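Side-chain contacts in single-strand DNA-binding protein (Agrobacterium tumefaciens, PDB 3BTP), which binds single-stranded DNA regardless of its sequence and mediates nuclear uptake of the transferred T-DNA strand into the host: residues Ile454-Gly458 / Pro459-Glu463; Val369-Asp372 / Tyr373-Asn377; Met506-Ser510 / Asp511-Leu515. One frame throughout, in Å; residues are numbered along the deposited sequence.

Contact 1: Ile454-Gly458 / Pro459-Glu463; sequences IVADG and PNLRE
Val455 and Arg462 face each other as an antiparallel hydrogen-bonded pair in a beta hairpin. The hairpin joins strands 453-456 and 460-462 of a closed eight-stranded barrel. Backbone bonds hold it together. Val455 N donates to Arg462 O at 2.6 Å, and Arg462 N donates to Val455 O at 2.8 Å. Val455 CB lies 3.6 Å from Arg462 O. Nearer the turn, Asp457 N is hydrogen-bonded to Asn460 O at 2.9 Å. Between these bonds, the CA-H of Leu461 leans on Val455 O. Gly458 takes a positive phi (71°) at the bend. The apolar contacts lie on the face of Ala456 and Leu461, which form a non-hydrogen-bonded pair. With Ile454 CG1 between its own N and carbonyl carbon (chi1 64°) and the chain extended beyond it, Ile454 CD1 comes to 4.0 Å from Leu461 CB. Leu461 CD1 is modelled only 3.3 Å from Ala456 CB, so the exact placement of that branch is doubtful. The charged ends turn to other partners. Asp457 OD1 forms a salt bridge with Lys471, and Arg462 NH2 forms one with Asp466. Across the hairpin, Asp457 OD2 and Arg462 NH1 stay 5.4 Å apart.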
loop_
_atom_site.group_PDB
_atom_site.type_symbol
_atom_site.label_atom_id
_atom_site.label_comp_id
_atom_site.label_asym_id
_atom_site.label_seq_id
_atom_site.Cartn_x
_atom_site.Cartn_y
_atom_site.Cartn_z
ATOM N N ILE A 454 -1.660 12.370 -17.367
ATOM C CA ILE A 454 -1.489 11.398 -16.328
ATOM C C ILE A 454 -2.073 11.842 -14.982
ATOM O O ILE A 454 -2.105 13.001 -14.678
ATOM C CB ILE A 454 -0.010 10.844 -16.276
ATOM C CG1 ILE A 454 1.002 11.906 -15.918
ATOM C CG2 ILE A 454 0.361 10.190 -17.642
ATOM C CD1 ILE A 454 2.347 11.324 -15.843
ATOM N N VAL A 455 -2.520 10.907 -14.172
ATOM C CA VAL A 455 -3.190 11.244 -12.957
ATOM C C VAL A 455 -2.539 10.566 -11.760
ATOM O O VAL A 455 -2.414 9.374 -11.777
ATOM C CB VAL A 455 -4.765 10.856 -13.023
ATOM C CG1 VAL A 455 -5.446 11.253 -11.705
ATOM C CG2 VAL A 455 -5.468 11.563 -14.250
ATOM N N ALA A 456 -2.216 11.328 -10.706
ATOM C CA ALA A 456 -1.609 10.812 -9.502
ATOM C C ALA A 456 -2.635 10.097 -8.609
ATOM O O ALA A 456 -3.705 10.577 -8.367
ATOM C CB ALA A 456 -0.889 11.945 -8.728
ATOM N N ASP A 457 -2.292 8.918 -8.128
ATOM C CA ASP A 457 -3.267 8.081 -7.444
ATOM C C ASP A 457 -2.439 7.122 -6.631
ATOM O O ASP A 457 -2.049 6.070 -7.137
ATOM C CB ASP A 457 -4.036 7.304 -8.505
ATOM C CG ASP A 457 -5.033 6.299 -7.913
ATOM O OD1 ASP A 457 -5.701 6.601 -6.850
ATOM O OD2 ASP A 457 -5.142 5.214 -8.557
ATOM N N GLY A 458 -2.154 7.482 -5.391
ATOM C CA GLY A 458 -1.147 6.820 -4.616
ATOM C C GLY A 458 0.276 7.122 -5.108
ATOM O O GLY A 458 0.562 8.217 -5.626
ATOM N N PRO A 459 1.201 6.176 -4.894
ATOM C CA PRO A 459 2.569 6.274 -5.380
ATOM C C PRO A 459 2.740 5.852 -6.836
ATOM O O PRO A 459 3.787 5.317 -7.213
ATOM C CB PRO A 459 3.363 5.434 -4.384
ATOM C CG PRO A 459 2.433 4.491 -3.834
ATOM C CD PRO A 459 1.004 4.982 -4.067
ATOM N N ASN A 460 1.725 6.127 -7.659
ATOM C CA ASN A 460 1.848 5.950 -9.067
ATOM C C ASN A 460 0.921 6.951 -9.843
ATOM O O ASN A 460 -0.054 7.475 -9.291
ATOM C CB ASN A 460 1.715 4.470 -9.460
ATOM C CG ASN A 460 0.259 3.915 -9.429
ATOM O OD1 ASN A 460 -0.707 4.545 -8.974
ATOM N ND2 ASN A 460 0.123 2.732 -9.980
ATOM N N LEU A 461 1.299 7.252 -11.094
ATOM C CA LEU A 461 0.526 8.070 -11.994
ATOM C C LEU A 461 -0.055 7.142 -13.017
ATOM O O LEU A 461 0.636 6.312 -13.559
ATOM C CB LEU A 461 1.398 9.118 -12.673
ATOM C CG LEU A 461 2.184 10.230 -11.870
ATOM C CD1 LEU A 461 1.604 10.651 -10.549
ATOM C CD2 LEU A 461 3.512 9.885 -11.618
ATOM N N ARG A 462 -1.353 7.336 -13.297
ATOM C CA ARG A 462 -2.123 6.524 -14.225
ATOM C C ARG A 462 -2.740 7.367 -15.350
ATOM O O ARG A 462 -3.011 8.554 -15.204
ATOM C CB ARG A 462 -3.208 5.787 -13.442
ATOM C CG ARG A 462 -2.719 4.947 -12.261
ATOM C CD ARG A 462 -1.830 3.724 -12.590
ATOM N NE ARG A 462 -2.344 2.828 -13.676
ATOM C CZ ARG A 462 -3.195 1.812 -13.448
ATOM N NH1 ARG A 462 -3.616 1.553 -12.252
ATOM N NH2 ARG A 462 -3.639 1.045 -14.421
ATOM N N GLU A 463 -2.894 6.750 -16.501
ATOM C CA GLU A 463 -3.679 7.264 -17.600
ATOM C C GLU A 463 -5.142 7.350 -17.206
ATOM O O GLU A 463 -5.653 6.573 -16.401
ATOM C CB GLU A 463 -3.489 6.348 -18.826
ATOM C CG GLU A 463 -2.102 6.405 -19.415
ATOM C CD GLU A 463 -2.045 5.945 -20.884
ATOM O OE1 GLU A 463 -3.108 6.146 -21.569
ATOM O OE2 GLU A 463 -0.936 5.428 -21.349
#

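Contact 2: Val369-Asp372 / Tyr373-Asn377; sequences VSVD and YLLQN
Val369 CG1 approaches Tyr373 CD2 at 4.3 Å, where barrel strand 367-370 runs directly into helix 371-377. The valine comes at the ring obliquely, and the contact ties the last strand residues to the first turn of the helix. The Tyr373 OH is hydrogen-bonded to Tyr319 OH of helix 317-323, and Asn377 OD1 lies above one face of the Tyr373 ring, offset toward the rim. Next comes Ser370, at the N-cap position. Its OG is anti to its own N (chi1 175°) and stands 3.5 Å from Tyr373 N, while Ser370 CB packs against Tyr373 CB at 3.8 Å. Its carbonyl opens the helical bonding: Leu374 N donates to Ser370 O at 3.2 Å. Val371 starts the helix proper. Val371 O accepts from Leu375 N at 2.8 Å. The two side chains lie side by side and point the same way, with Val371 CG1 4.0 Å from Leu375 CD1. Asp372 follows. Its OD2 forms a salt bridge with Arg325. Its carbonyl stays in the helix: Gln376 N donates to Asp372 O at 2.9 Å, and Gln376 CB also rests close to Asp372 O, at 3.2 Å.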
loop_
_atom_site.group_PDB
_atom_site.type_symbol
_atom_site.label_atom_id
_atom_site.label_comp_id
_atom_site.label_asym_id
_atom_site.label_seq_id
_atom_site.Cartn_x
_atom_site.Cartn_y
_atom_site.Cartn_z
ATOM N N VAL A 369 5.550 4.532 -11.630
ATOM C CA VAL A 369 5.474 4.122 -10.282
ATOM C C VAL A 369 6.556 4.917 -9.616
ATOM O O VAL A 369 7.695 5.045 -10.137
ATOM C CB VAL A 369 5.643 2.552 -10.111
ATOM C CG1 VAL A 369 5.874 2.168 -8.672
ATOM C CG2 VAL A 369 4.384 1.772 -10.683
ATOM N N SER A 370 6.213 5.467 -8.470
ATOM C CA SER A 370 7.171 6.164 -7.621
ATOM C C SER A 370 8.455 5.346 -7.412
ATOM O O SER A 370 8.403 4.192 -7.011
ATOM C CB SER A 370 6.506 6.386 -6.282
ATOM O OG SER A 370 7.425 6.944 -5.390
ATOM N N VAL A 371 9.598 5.958 -7.637
ATOM C CA VAL A 371 10.882 5.316 -7.405
ATOM C C VAL A 371 11.219 4.979 -5.935
ATOM O O VAL A 371 11.741 3.921 -5.642
ATOM C CB VAL A 371 12.039 6.211 -8.068
ATOM C CG1 VAL A 371 13.428 5.809 -7.623
ATOM C CG2 VAL A 371 11.906 6.246 -9.663
ATOM N N ASP A 372 11.010 5.939 -5.049
ATOM C CA ASP A 372 11.043 5.763 -3.631
ATOM C C ASP A 372 10.239 4.548 -3.098
ATOM O O ASP A 372 10.770 3.710 -2.353
ATOM C CB ASP A 372 10.481 7.033 -3.010
ATOM C CG ASP A 372 10.342 6.924 -1.500
ATOM O OD1 ASP A 372 11.398 6.881 -0.839
ATOM O OD2 ASP A 372 9.170 6.842 -0.988
ATOM N N TYR A 373 8.960 4.477 -3.438
ATOM C CA TYR A 373 8.152 3.278 -3.201
ATOM C C TYR A 373 8.881 1.976 -3.625
ATOM O O TYR A 373 9.040 1.027 -2.856
ATOM C CB TYR A 373 6.770 3.417 -3.920
ATOM C CG TYR A 373 5.831 2.286 -3.635
ATOM C CD1 TYR A 373 5.017 2.276 -2.475
ATOM C CD2 TYR A 373 5.778 1.208 -4.470
ATOM C CE1 TYR A 373 4.137 1.206 -2.188
ATOM C CE2 TYR A 373 4.943 0.112 -4.187
ATOM C CZ TYR A 373 4.144 0.111 -3.056
ATOM O OH TYR A 373 3.327 -0.989 -2.886
ATOM N N LEU A 374 9.286 1.933 -4.877
ATOM C CA LEU A 374 9.968 0.794 -5.388
ATOM C C LEU A 374 11.258 0.428 -4.643
ATOM O O LEU A 374 11.436 -0.732 -4.247
ATOM C CB LEU A 374 10.192 0.983 -6.878
ATOM C CG LEU A 374 10.508 -0.186 -7.791
ATOM C CD1 LEU A 374 9.372 -1.266 -7.869
ATOM C CD2 LEU A 374 10.866 0.398 -9.189
ATOM N N LEU A 375 12.149 1.382 -4.460
ATOM C CA LEU A 375 13.424 1.153 -3.827
ATOM C C LEU A 375 13.344 0.831 -2.323
ATOM O O LEU A 375 14.188 0.078 -1.811
ATOM C CB LEU A 375 14.343 2.370 -4.007
ATOM C CG LEU A 375 15.282 2.357 -5.230
ATOM C CD1 LEU A 375 14.600 2.134 -6.624
ATOM C CD2 LEU A 375 16.088 3.619 -5.240
ATOM N N GLN A 376 12.357 1.416 -1.620
ATOM C CA GLN A 376 12.150 1.176 -0.200
ATOM C C GLN A 376 11.572 -0.218 0.005
ATOM O O GLN A 376 11.931 -0.969 0.922
ATOM C CB GLN A 376 11.184 2.262 0.433
ATOM C CG GLN A 376 11.709 2.864 1.784
ATOM C CD GLN A 376 10.820 2.539 3.014
ATOM O OE1 GLN A 376 9.990 3.358 3.395
ATOM N NE2 GLN A 376 11.005 1.352 3.641
ATOM N N ASN A 377 10.611 -0.532 -0.813
ATOM C CA ASN A 377 9.749 -1.656 -0.536
ATOM C C ASN A 377 10.171 -2.945 -1.289
ATOM O O ASN A 377 9.813 -4.049 -0.868
ATOM C CB ASN A 377 8.304 -1.303 -0.854
ATOM C CG ASN A 377 7.716 -0.352 0.139
ATOM O OD1 ASN A 377 7.111 0.612 -0.243
ATOM N ND2 ASN A 377 7.902 -0.608 1.414
#

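Contact 3: Met506-Ser510 / Asp511-Leu515; sequences MKLPS and DAAQL
The carboxylate of Asp511 meets the ring of Pro509 through OD1, which is 3.6 Å from Pro509 CB. That carbon stands out of the carboxylate plane, off to one side. With CG between its own N and carbonyl carbon (chi1 62°), Asp511 folds its acid group back toward the start of helix 510-515. There OD1 is in a weak, bent bond with the N-H of Ala512. OD2 is held more firmly, by salt bridges to Arg485 and Arg491, which would favour the charged form of the acid. The Pro509 ring also touches Ala512, with Pro509 CD 4.1 Å from Ala512 CB. Pro509 occupies the N-cap position, and its carbonyl begins the helical bonding. Ala513 N donates to Pro509 O at 2.9 Å. One residue on, Gln514 N donates to Ser510 O, also at 2.9 Å. Leu508 adds apolar contact at the helix start: Leu508 CB lies 4.3 Å from Ala513 CB, and Leu508 CG lies 4.4 Å from Ala512 CB. Beyond the turn, Leu508 and Pro509 pack on Tyr501 of helix 498-503. Pro509 and Ala512 rest on Ile482 of strand 480-485, while Ala512 and Leu515 touch Val453 of strand 453-456.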
loop_
_atom_site.group_PDB
_atom_site.type_symbol
_atom_site.label_atom_id
_atom_site.label_comp_id
_atom_site.label_asym_id
_atom_site.label_seq_id
_atom_site.Cartn_x
_atom_site.Cartn_y
_atom_site.Cartn_z
ATOM N N MET A 506 -3.020 29.265 -19.662
ATOM C CA MET A 506 -2.658 28.505 -20.842
ATOM C C MET A 506 -3.758 27.519 -21.138
ATOM O O MET A 506 -4.214 26.767 -20.266
ATOM C CB MET A 506 -1.293 27.819 -20.659
ATOM C CG MET A 506 -0.111 28.814 -20.595
ATOM S SD MET A 506 -0.013 29.890 -22.049
ATOM C CE MET A 506 -0.270 31.549 -21.420
ATOM N N LYS A 507 -4.219 27.559 -22.372
ATOM C CA LYS A 507 -5.150 26.560 -22.884
ATOM C C LYS A 507 -4.497 25.118 -22.907
ATOM O O LYS A 507 -3.318 24.947 -23.292
ATOM C CB LYS A 507 -5.520 27.004 -24.303
ATOM C CG LYS A 507 -6.854 26.486 -24.851
ATOM C CD LYS A 507 -6.725 26.008 -26.373
ATOM C CE LYS A 507 -5.698 24.819 -26.560
ATOM N NZ LYS A 507 -5.985 23.883 -27.719
ATOM N N LEU A 508 -5.264 24.109 -22.483
ATOM C CA LEU A 508 -4.901 22.712 -22.612
ATOM C C LEU A 508 -4.798 22.317 -24.066
ATOM O O LEU A 508 -5.619 22.779 -24.849
ATOM C CB LEU A 508 -5.995 21.861 -21.996
ATOM C CG LEU A 508 -5.947 21.186 -20.627
ATOM C CD1 LEU A 508 -5.180 21.910 -19.573
ATOM C CD2 LEU A 508 -7.341 21.082 -20.242
ATOM N N PRO A 509 -3.814 21.433 -24.435
ATOM C CA PRO A 509 -3.853 20.860 -25.773
ATOM C C PRO A 509 -5.165 20.069 -25.920
ATOM O O PRO A 509 -5.727 19.595 -24.917
ATOM C CB PRO A 509 -2.640 19.914 -25.821
ATOM C CG PRO A 509 -1.772 20.273 -24.597
ATOM C CD PRO A 509 -2.683 20.911 -23.618
ATOM N N SER A 510 -5.648 19.953 -27.152
ATOM C CA SER A 510 -6.949 19.343 -27.439
ATOM C C SER A 510 -7.033 17.838 -27.080
ATOM O O SER A 510 -8.051 17.381 -26.529
ATOM C CB SER A 510 -7.419 19.671 -28.874
ATOM O OG SER A 510 -6.373 19.518 -29.830
ATOM N N ASP A 511 -5.949 17.095 -27.292
ATOM C CA ASP A 511 -5.895 15.678 -26.816
ATOM C C ASP A 511 -6.150 15.570 -25.298
ATOM O O ASP A 511 -7.031 14.827 -24.856
ATOM C CB ASP A 511 -4.618 14.931 -27.291
ATOM C CG ASP A 511 -3.310 15.523 -26.775
ATOM O OD1 ASP A 511 -3.321 16.354 -25.861
ATOM O OD2 ASP A 511 -2.223 15.125 -27.268
ATOM N N ALA A 512 -5.445 16.416 -24.521
ATOM C CA ALA A 512 -5.644 16.524 -23.081
ATOM C C ALA A 512 -7.062 16.948 -22.724
ATOM O O ALA A 512 -7.699 16.422 -21.777
ATOM C CB ALA A 512 -4.633 17.482 -22.520
ATOM N N ALA A 513 -7.545 17.931 -23.485
ATOM C CA ALA A 513 -8.841 18.559 -23.228
ATOM C C ALA A 513 -9.984 17.562 -23.393
ATOM O O ALA A 513 -10.829 17.483 -22.496
ATOM C CB ALA A 513 -9.045 19.795 -24.118
ATOM N N GLN A 514 -9.977 16.757 -24.466
ATOM C CA GLN A 514 -11.003 15.713 -24.603
ATOM C C GLN A 514 -10.961 14.521 -23.633
ATOM O O GLN A 514 -12.009 13.912 -23.386
ATOM C CB GLN A 514 -11.248 15.273 -26.056
ATOM C CG GLN A 514 -10.220 14.397 -26.769
ATOM C CD GLN A 514 -10.457 14.391 -28.329
ATOM O OE1 GLN A 514 -11.225 15.216 -28.868
ATOM N NE2 GLN A 514 -9.764 13.488 -29.040
ATOM N N LEU A 515 -9.802 14.198 -23.050
ATOM C CA LEU A 515 -9.744 13.132 -22.062
ATOM C C LEU A 515 -10.350 13.596 -20.770
ATOM O O LEU A 515 -10.903 12.789 -20.011
ATOM C CB LEU A 515 -8.296 12.701 -21.801
ATOM C CG LEU A 515 -7.617 11.719 -22.739
ATOM C CD1 LEU A 515 -6.140 11.699 -22.434
ATOM C CD2 LEU A 515 -8.198 10.299 -22.593
#

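Contacts 1 and 2 meet directly, because strands 460-462 and 367-370 are neighbours in the barrel. Pro459 O and Ser370 N are 2.7 Å apart, a probable hydrogen bond, and Pro459 CG packs 3.7 Å from Tyr373 CD1. The turn of the hairpin thus lies against the start of the helix in contact 2. The centres of contacts 1 and 2 are about 14 Å apart. Both also pack on side chains of another protein's chain. Contact 3 stands apart near the surface. Its nearest atoms are about 6 Å from contact 1 and about 17 Å from contact 2. Ala512 and Leu515 of its helix touch Val453 on strand 453-456, the first strand of the hairpin of contact 1.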